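PDB 4IRF: malarial CLPB2 atpase/hsp101 protein from Plasmodium falciparum, which probably works as an ATP-driven ClpB-type chaperone in protein unfolding and translocation, and is represented here by its N-terminal cargo-binding domain. Local coordinates for residues H39-L44 with E66-A71; D113-L118 with K146-K151. All blocks are in the same frame, centred on the assembly; numbering follows the deposited sequence.

Overall arrangement
From the N terminus the chain runs through helix 14-29 and then helix 37-46, which carries the first half of interaction 1. After helix 48-56 it returns along helix 61-74, where H39-L44 meets E66-A71 and closes a loop of 21 intervening residues. Only later do D113 and the start of helix 114-121 open interaction 2, whose loop of 27 residues closes on helix 138-151 near the modelled C terminus. The loops follow in series, neither enclosing the other; the centres of the two contacts are about 20 Å apart, on opposite sides of the chain's centre. They are joined directly: L44 of helix 37-46 packs on V114, L117 and L118 of helix 114-121, and I40 on L117.

Interaction 1. Residues H39-L44 with E66-A71; sequences HILSAL and EYIDIA
I68 reaches from helix 61-74 to helix 37-46 and divides its two branches between L41 and S42. Its longer branch runs obliquely across the L41 side chain, placing I68 CD1 3.8 Å from L41 CG; I68 CG1 lies 3.9 Å from L41 CD2, so the contact involves a length of both chains rather than one pair of methyls. The other branch, I68 CG2, which stands anti to the backbone N of its own residue, turns to S42 and comes within 3.7 Å of S42 CB. The CA atoms of S42 and I68 are 6.2 Å apart, close enough for I68 CG2 also to approach S42 CA at 3.8 Å.

This is helix-helix packing inside the all-helical Clp N-terminal domain. L41 also packs on V127 and F131 of helix 125-133, while I68 also touches I38 and A45 along helix 37-46, which places both side chains in a shared apolar layer.

The polar margin is bridged by water. The chi1 of S42 (178°) turns its hydroxyl to the D69 side, where S42 OG is hydrogen-bonded to a water at 2.7 Å, and the same water donates to D69 OD1 at 3.1 Å. The other carboxylate oxygen, D69 OD2, is engaged by K65 in a salt bridge.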
loop_
_atom_site.group_PDB
_atom_site.type_symbol
_atom_site.label_atom_id
_atom_site.label_comp_id
_atom_site.label_asym_id
_atom_site.label_seq_id
_atom_site.Cartn_x
_atom_site.Cartn_y
_atom_site.Cartn_z
ATOM N N HIS A 39 -2.263 6.880 -1.764
ATOM C CA HIS A 39 -0.915 7.199 -2.226
ATOM C C HIS A 39 0.070 6.071 -2.016
ATOM O O HIS A 39 0.966 5.852 -2.842
ATOM C CB HIS A 39 -0.388 8.449 -1.521
ATOM C CG HIS A 39 -1.285 9.619 -1.676
ATOM N ND1 HIS A 39 -1.665 10.423 -0.616
ATOM C CD2 HIS A 39 -1.877 10.140 -2.780
ATOM C CE1 HIS A 39 -2.485 11.357 -1.064
ATOM N NE2 HIS A 39 -2.621 11.215 -2.377
ATOM N N ILE A 40 -0.070 5.374 -0.885
ATOM C CA ILE A 40 0.769 4.239 -0.605
ATOM C C ILE A 40 0.456 3.116 -1.585
ATOM O O ILE A 40 1.393 2.475 -2.068
ATOM C CB ILE A 40 0.595 3.728 0.817
ATOM C CG1 ILE A 40 1.049 4.844 1.781
ATOM C CG2 ILE A 40 1.412 2.453 1.021
ATOM C CD1 ILE A 40 0.940 4.418 3.231
ATOM N N LEU A 41 -0.839 2.918 -1.854
ATOM C CA LEU A 41 -1.253 1.882 -2.853
ATOM C C LEU A 41 -0.623 2.165 -4.231
ATOM O O LEU A 41 -0.075 1.243 -4.863
ATOM C CB LEU A 41 -2.773 1.745 -2.919
ATOM C CG LEU A 41 -3.199 0.740 -3.994
ATOM C CD1 LEU A 41 -2.626 -0.628 -3.722
ATOM C CD2 LEU A 41 -4.688 0.693 -4.127
ATOM N N SER A 42 -0.647 3.428 -4.662
ATOM C CA SER A 42 -0.039 3.797 -5.958
ATOM C C SER A 42 1.411 3.346 -5.981
ATOM O O SER A 42 1.866 2.670 -6.910
ATOM C CB SER A 42 -0.105 5.310 -6.163
ATOM O OG SER A 42 0.522 5.699 -7.381
ATOM N N ALA A 43 2.142 3.676 -4.905
ATOM C CA ALA A 43 3.544 3.293 -4.757
ATOM C C ALA A 43 3.783 1.770 -4.722
ATOM O O ALA A 43 4.760 1.252 -5.267
ATOM C CB ALA A 43 4.127 3.961 -3.492
ATOM N N LEU A 44 2.901 1.063 -4.035
ATOM C CA LEU A 44 3.054 -0.369 -3.846
ATOM C C LEU A 44 2.852 -1.043 -5.201
ATOM O O LEU A 44 3.707 -1.831 -5.619
ATOM C CB LEU A 44 2.059 -0.852 -2.784
ATOM C CG LEU A 44 2.296 -2.265 -2.266
ATOM C CD1 LEU A 44 1.869 -2.389 -0.811
ATOM C CD2 LEU A 44 1.475 -3.215 -3.114
ATOM N N GLU A 66 -5.116 1.867 -13.463
ATOM C CA GLU A 66 -6.177 2.725 -13.966
ATOM C C GLU A 66 -7.177 3.080 -12.850
ATOM O O GLU A 66 -7.606 4.235 -12.713
ATOM C CB GLU A 66 -6.818 2.000 -15.162
ATOM C CG GLU A 66 -8.197 2.429 -15.608
ATOM C CD GLU A 66 -8.683 1.537 -16.746
ATOM O OE1 GLU A 66 -8.076 1.591 -17.843
ATOM O OE2 GLU A 66 -9.640 0.756 -16.533
ATOM N N TYR A 67 -7.525 2.105 -12.013
ATOM C CA TYR A 67 -8.382 2.389 -10.864
ATOM C C TYR A 67 -7.662 3.335 -9.886
ATOM O O TYR A 67 -8.268 4.221 -9.274
ATOM C CB TYR A 67 -8.730 1.091 -10.126
ATOM C CG TYR A 67 -9.917 0.323 -10.702
ATOM C CD1 TYR A 67 -11.189 0.881 -10.705
ATOM C CD2 TYR A 67 -9.766 -0.967 -11.186
ATOM C CE1 TYR A 67 -12.286 0.182 -11.211
ATOM C CE2 TYR A 67 -10.851 -1.683 -11.700
ATOM C CZ TYR A 67 -12.107 -1.102 -11.706
ATOM O OH TYR A 67 -13.194 -1.796 -12.211
ATOM N N ILE A 68 -6.370 3.107 -9.718
ATOM C CA ILE A 68 -5.605 3.883 -8.729
ATOM C C ILE A 68 -5.530 5.340 -9.180
ATOM O O ILE A 68 -5.773 6.259 -8.385
ATOM C CB ILE A 68 -4.196 3.315 -8.510
ATOM C CG1 ILE A 68 -4.297 1.952 -7.808
ATOM C CG2 ILE A 68 -3.360 4.287 -7.654
ATOM C CD1 ILE A 68 -3.019 1.188 -7.759
ATOM N N ASP A 69 -5.227 5.536 -10.462
ATOM C CA ASP A 69 -5.089 6.881 -11.016
ATOM C C ASP A 69 -6.401 7.653 -10.987
ATOM O O ASP A 69 -6.417 8.852 -10.693
ATOM C CB ASP A 69 -4.461 6.834 -12.415
ATOM C CG ASP A 69 -3.027 6.347 -12.390
ATOM O OD1 ASP A 69 -2.396 6.373 -11.309
ATOM O OD2 ASP A 69 -2.512 5.937 -13.445
ATOM N N ILE A 70 -7.509 6.974 -11.261
ATOM C CA ILE A 70 -8.822 7.596 -11.106
ATOM C C ILE A 70 -9.068 8.082 -9.669
ATOM O O ILE A 70 -9.515 9.211 -9.454
ATOM C CB ILE A 70 -9.956 6.653 -11.580
ATOM C CG1 ILE A 70 -9.977 6.604 -13.111
ATOM C CG2 ILE A 70 -11.299 7.085 -11.016
ATOM C CD1 ILE A 70 -10.592 5.311 -13.688
ATOM N N ALA A 71 -8.733 7.246 -8.689
ATOM C CA ALA A 71 -8.903 7.587 -7.283
ATOM C C ALA A 71 -7.929 8.682 -6.830
ATOM O O ALA A 71 -8.299 9.528 -6.014
ATOM C CB ALA A 71 -8.727 6.344 -6.413
HETATM O O HOH W 1 -0.462 4.642 -9.700
#

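Interaction 2. Residues D113-L118 with K146-K151; sequences DVEHLL and KRKFEK
K148 extends from helix 138-151 to the start of helix 114-121 and joins D113 and E115 in a salt-bridge network. The contact ties the last helix of this Clp N-terminal domain to the beginning of helix 114-121, where D113 occupies the N-cap position without making a capping bond with its side chain.

K148 NZ donates to D113 OD2 at 2.9 Å and to E115 OE1 at 3.2 Å, and it approaches both carboxylates from above their planes, 56° out for D113 and 46° out for E115. Each acidic side chain crosses the lysine at about a right angle. The network has further partners: R15 forms a salt bridge with D113 OD2, and Y49 OH is hydrogen-bonded to E115 OE2 and more weakly to K148 NZ. Two basic groups therefore share D113 OD2, an arrangement that would probably favour its ionised form.

The lysine is extended until its last torsion, where a turn (chi4 69°) brings the ammonium within bonding distance of both acids. Behind it, the aliphatic end of the lysine lies against the same groups: K148 CD is 3.5 Å from the carboxylate carbon E115 CD, and K148 CE approaches D113 CB at 3.8 Å and H116 CE1 at 4.1 Å, the last obliquely to the imidazole.

Bonds within 113-118 hold D113 and H116 in place. V114 N donates to D113 OD1 on its anti side, somewhat out of the carboxylate plane, helping to fix the rotation of that group. The imidazole of H116 is anchored by the main chain: D113 N donates to H116 ND1 at 3.0 Å, with the donor in the ring plane.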
loop_
_atom_site.group_PDB
_atom_site.type_symbol
_atom_site.label_atom_id
_atom_site.label_comp_id
_atom_site.label_asym_id
_atom_site.label_seq_id
_atom_site.Cartn_x
_atom_site.Cartn_y
_atom_site.Cartn_z
ATOM N N ASP A 113 6.582 -6.609 5.883
ATOM C CA ASP A 113 6.866 -6.705 4.449
ATOM C C ASP A 113 5.709 -6.125 3.646
ATOM O O ASP A 113 4.699 -5.670 4.186
ATOM C CB ASP A 113 7.117 -8.185 4.059
ATOM C CG ASP A 113 8.021 -8.329 2.839
ATOM O OD1 ASP A 113 8.049 -7.419 1.994
ATOM O OD2 ASP A 113 8.706 -9.369 2.723
ATOM N N VAL A 114 5.846 -6.155 2.329
ATOM C CA VAL A 114 4.835 -5.600 1.447
ATOM C C VAL A 114 3.456 -6.227 1.587
ATOM O O VAL A 114 2.462 -5.527 1.491
ATOM C CB VAL A 114 5.320 -5.658 -0.029
ATOM C CG1 VAL A 114 4.346 -4.973 -0.936
ATOM C CG2 VAL A 114 6.655 -4.975 -0.142
ATOM N N GLU A 115 3.385 -7.548 1.808
ATOM C CA GLU A 115 2.081 -8.193 1.963
ATOM C C GLU A 115 1.372 -7.683 3.207
ATOM O O GLU A 115 0.141 -7.636 3.250
ATOM C CB GLU A 115 2.246 -9.704 2.128
ATOM C CG GLU A 115 2.793 -10.413 0.872
ATOM C CD GLU A 115 4.314 -10.403 0.764
ATOM O OE1 GLU A 115 5.013 -9.645 1.480
ATOM O OE2 GLU A 115 4.827 -11.187 -0.083
ATOM N N HIS A 116 2.141 -7.365 4.240
ATOM C CA HIS A 116 1.555 -6.892 5.500
ATOM C C HIS A 116 1.021 -5.472 5.331
ATOM O O HIS A 116 -0.060 -5.147 5.819
ATOM C CB HIS A 116 2.594 -6.981 6.616
ATOM C CG HIS A 116 3.148 -8.368 6.754
ATOM N ND1 HIS A 116 4.479 -8.657 6.555
ATOM C CD2 HIS A 116 2.531 -9.550 6.994
ATOM C CE1 HIS A 116 4.666 -9.962 6.704
ATOM N NE2 HIS A 116 3.502 -10.523 6.971
ATOM N N LEU A 117 1.757 -4.669 4.578
ATOM C CA LEU A 117 1.315 -3.338 4.201
ATOM C C LEU A 117 0.062 -3.462 3.353
ATOM O O LEU A 117 -0.929 -2.729 3.558
ATOM C CB LEU A 117 2.449 -2.608 3.469
ATOM C CG LEU A 117 2.219 -1.169 3.093
ATOM C CD1 LEU A 117 1.872 -0.321 4.322
ATOM C CD2 LEU A 117 3.479 -0.662 2.451
ATOM N N LEU A 118 0.051 -4.437 2.432
ATOM C CA LEU A 118 -1.129 -4.654 1.606
ATOM C C LEU A 118 -2.354 -4.940 2.489
ATOM O O LEU A 118 -3.438 -4.371 2.280
ATOM C CB LEU A 118 -0.877 -5.778 0.569
ATOM C CG LEU A 118 -1.989 -5.935 -0.472
ATOM C CD1 LEU A 118 -1.841 -4.928 -1.582
ATOM C CD2 LEU A 118 -1.975 -7.354 -1.017
ATOM N N LYS A 146 -1.023 -16.025 4.393
ATOM C CA LYS A 146 -0.852 -17.422 4.815
ATOM C C LYS A 146 0.220 -18.104 3.956
ATOM O O LYS A 146 1.127 -18.757 4.477
ATOM C CB LYS A 146 -2.193 -18.166 4.724
ATOM C CG LYS A 146 -2.160 -19.648 5.124
ATOM C CD LYS A 146 -3.544 -20.262 5.021
ATOM C CE LYS A 146 -3.536 -21.731 5.426
ATOM N NZ LYS A 146 -2.605 -22.544 4.584
ATOM N N ARG A 147 0.227 -17.909 2.643
ATOM C CA ARG A 147 1.280 -18.502 1.829
ATOM C C ARG A 147 2.646 -17.953 2.083
ATOM O O ARG A 147 3.618 -18.652 2.033
ATOM C CB ARG A 147 0.988 -18.334 0.333
ATOM C CG ARG A 147 -0.309 -18.906 -0.156
ATOM C CD ARG A 147 -0.293 -19.012 -1.669
ATOM N NE ARG A 147 -0.543 -17.733 -2.279
ATOM C CZ ARG A 147 -1.750 -17.260 -2.462
ATOM N NH1 ARG A 147 -2.780 -17.979 -2.128
ATOM N NH2 ARG A 147 -1.913 -16.088 -2.977
ATOM N N LYS A 148 2.703 -16.723 2.340
ATOM C CA LYS A 148 3.973 -16.151 2.650
ATOM C C LYS A 148 4.544 -16.777 3.919
ATOM O O LYS A 148 5.682 -17.088 4.000
ATOM C CB LYS A 148 3.880 -14.635 2.779
ATOM C CG LYS A 148 5.214 -14.030 3.030
ATOM C CD LYS A 148 5.071 -12.585 3.393
ATOM C CE LYS A 148 6.401 -11.933 3.581
ATOM N NZ LYS A 148 7.191 -11.770 2.359
ATOM N N PHE A 149 3.755 -16.927 4.957
ATOM C CA PHE A 149 4.267 -17.540 6.177
ATOM C C PHE A 149 4.822 -18.972 5.903
ATOM O O PHE A 149 5.922 -19.418 6.325
ATOM C CB PHE A 149 3.103 -17.546 7.159
ATOM C CG PHE A 149 3.314 -18.365 8.367
ATOM C CD1 PHE A 149 4.382 -18.171 9.167
ATOM C CD2 PHE A 149 2.410 -19.308 8.699
ATOM C CE1 PHE A 149 4.561 -18.911 10.301
ATOM C CE2 PHE A 149 2.578 -20.061 9.823
ATOM C CZ PHE A 149 3.651 -19.858 10.621
ATOM N N GLU A 150 4.020 -19.662 5.140
ATOM C CA GLU A 150 4.289 -21.072 4.888
ATOM C C GLU A 150 5.545 -21.280 4.100
ATOM O O GLU A 150 6.132 -22.303 4.211
ATOM C CB GLU A 150 3.084 -21.818 4.351
ATOM C CG GLU A 150 2.037 -21.977 5.427
ATOM C CD GLU A 150 0.818 -22.748 5.022
ATOM O OE1 GLU A 150 0.526 -22.823 3.819
ATOM O OE2 GLU A 150 0.140 -23.256 5.905
ATOM N N LYS A 151 5.995 -20.280 3.355
ATOM C CA LYS A 151 7.236 -20.377 2.610
ATOM C C LYS A 151 8.413 -20.255 3.518
ATOM O O LYS A 151 9.509 -20.594 3.157
ATOM C CB LYS A 151 7.295 -19.304 1.522
ATOM C CG LYS A 151 6.276 -19.490 0.409
ATOM C CD LYS A 151 6.373 -18.378 -0.622
ATOM C CE LYS A 151 5.371 -18.577 -1.747
ATOM N NZ LYS A 151 5.439 -17.481 -2.751
#